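Local atomic coordinates of [Ribosomal protein bS18]-alanine N-acetyltransferase (Escherichia coli O157:H7, PDB entry 5ISV), a protein that probably transfers the acetyl group of acetyl-CoA to the N-terminal alanine of ribosomal protein bS18, as a member of the GNAT acetyltransferase family. Residues A53-Q58 against R82-H87. Numbering follows the deposited sequence.
Sequences AFAITQ and RALLEH
A53 meets L84 where helix 80-94 of the GNAT fold packs on strand 50-60 of the central mixed sheet, the two short axes 8.9 Å apart and inclined at 34°. The methyl of A53 points toward the helix, with its CB 3.9 Å from CD2 of L84. The A53 methyl also touches V71, predicted to help bind acetyl-CoA, so this end of the contact lies beside the likely cofactor site. At F54 the side chain departs from the other face of the sheet, where its bulky ring packs against helix 12-22 and meets F32 edge-to-face; only its backbone faces helix 80-94 closely. A55 returns a methyl to the helix side, and its CB lies 3.9 Å from CD2 of L84 and 4.1 Å from CG of L84. Alanine suits both positions, since one small methyl on each side of F54 lets the leucine reach down to the main chain between them. On the helix, L84 makes every close contact of this buried, apolar patch: CG anti to the backbone N (chi1 -170°) carries CD2 out to the strand. The closest approach is CD2 of L84 to the carbonyl carbon C of F54, 3.5 Å.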
# COMPACT_ATOMS: atom_id res chain seq x y z
N ALA A 53 -6.13 -2.27 -9.95
CA ALA A 53 -5.68 -2.00 -8.56
C ALA A 53 -4.67 -0.86 -8.58
O ALA A 53 -4.06 -0.55 -9.59
CB ALA A 53 -5.07 -3.27 -7.98
N PHE A 54 -4.51 -0.22 -7.41
CA PHE A 54 -3.47 0.80 -7.27
C PHE A 54 -2.92 0.77 -5.83
O PHE A 54 -3.57 0.24 -4.95
CB PHE A 54 -4.02 2.23 -7.53
CG PHE A 54 -5.06 2.67 -6.54
CD1 PHE A 54 -4.66 3.23 -5.31
CD2 PHE A 54 -6.40 2.51 -6.77
CE1 PHE A 54 -5.61 3.56 -4.40
CE2 PHE A 54 -7.35 2.87 -5.85
CZ PHE A 54 -6.94 3.41 -4.64
N ALA A 55 -1.71 1.31 -5.72
CA ALA A 55 -1.04 1.43 -4.38
C ALA A 55 -0.36 2.78 -4.34
O ALA A 55 0.42 3.15 -5.18
CB ALA A 55 -0.04 0.33 -4.20
N ILE A 56 -0.63 3.50 -3.24
CA ILE A 56 -0.11 4.88 -3.02
C ILE A 56 0.88 4.78 -1.84
O ILE A 56 0.47 4.43 -0.72
CB ILE A 56 -1.26 5.80 -2.66
CG1 ILE A 56 -2.43 5.79 -3.60
CG2 ILE A 56 -0.76 7.25 -2.43
CD1 ILE A 56 -2.09 6.20 -4.99
N THR A 57 2.13 5.15 -2.11
CA THR A 57 3.19 4.99 -1.11
C THR A 57 4.05 6.23 -1.08
O THR A 57 4.49 6.70 -2.12
CB THR A 57 4.09 3.78 -1.44
OG1 THR A 57 3.29 2.60 -1.50
CG2 THR A 57 5.21 3.55 -0.40
N GLN A 58 4.29 6.79 0.15
CA GLN A 58 5.18 7.92 0.29
C GLN A 58 6.51 7.35 0.76
O GLN A 58 6.52 6.50 1.66
CB GLN A 58 4.60 8.87 1.39
CG GLN A 58 5.13 10.27 1.42
CD GLN A 58 4.57 10.97 2.67
OE1 GLN A 58 3.51 11.60 2.64
NE2 GLN A 58 5.15 10.65 3.77
N ARG A 82 -1.46 -8.85 -3.94
CA ARG A 82 -0.10 -9.43 -3.77
C ARG A 82 0.84 -9.03 -4.85
O ARG A 82 2.00 -8.76 -4.57
CB ARG A 82 -0.05 -10.96 -3.77
CG ARG A 82 -0.36 -11.60 -2.49
CD ARG A 82 -0.44 -13.11 -2.64
NE ARG A 82 -0.82 -13.72 -1.39
CZ ARG A 82 0.03 -14.07 -0.42
NH1 ARG A 82 1.34 -13.88 -0.54
NH2 ARG A 82 -0.45 -14.60 0.69
N ALA A 83 0.38 -9.14 -6.11
CA ALA A 83 1.29 -8.85 -7.21
C ALA A 83 1.80 -7.41 -7.07
O ALA A 83 2.97 -7.16 -7.28
CB ALA A 83 0.63 -9.10 -8.57
N LEU A 84 0.88 -6.51 -6.77
CA LEU A 84 1.19 -5.11 -6.71
C LEU A 84 2.12 -4.81 -5.47
O LEU A 84 3.13 -4.12 -5.61
CB LEU A 84 -0.11 -4.35 -6.65
CG LEU A 84 -0.04 -2.86 -6.80
CD1 LEU A 84 0.71 -2.40 -8.04
CD2 LEU A 84 -1.45 -2.26 -6.80
N LEU A 85 1.84 -5.45 -4.35
CA LEU A 85 2.68 -5.31 -3.16
C LEU A 85 4.06 -5.88 -3.37
O LEU A 85 5.04 -5.27 -3.02
CB LEU A 85 2.01 -6.00 -2.00
CG LEU A 85 0.85 -5.20 -1.45
CD1 LEU A 85 -0.03 -6.16 -0.66
CD2 LEU A 85 1.27 -3.99 -0.59
N GLU A 86 4.15 -7.05 -4.00
CA GLU A 86 5.44 -7.64 -4.31
C GLU A 86 6.31 -6.74 -5.22
O GLU A 86 7.52 -6.59 -4.99
CB GLU A 86 5.24 -9.08 -4.88
CG GLU A 86 4.71 -10.07 -3.81
CD GLU A 86 4.18 -11.44 -4.28
OE1 GLU A 86 3.83 -11.61 -5.48
OE2 GLU A 86 4.07 -12.37 -3.43
N HIS A 87 5.66 -6.12 -6.21
CA HIS A 87 6.31 -5.18 -7.10
C HIS A 87 6.87 -3.99 -6.28
O HIS A 87 8.04 -3.60 -6.44
CB HIS A 87 5.34 -4.69 -8.20
CG HIS A 87 5.99 -3.81 -9.20
ND1 HIS A 87 6.60 -4.30 -10.34
CD2 HIS A 87 6.15 -2.47 -9.22
CE1 HIS A 87 7.12 -3.29 -11.01
NE2 HIS A 87 6.85 -2.17 -10.37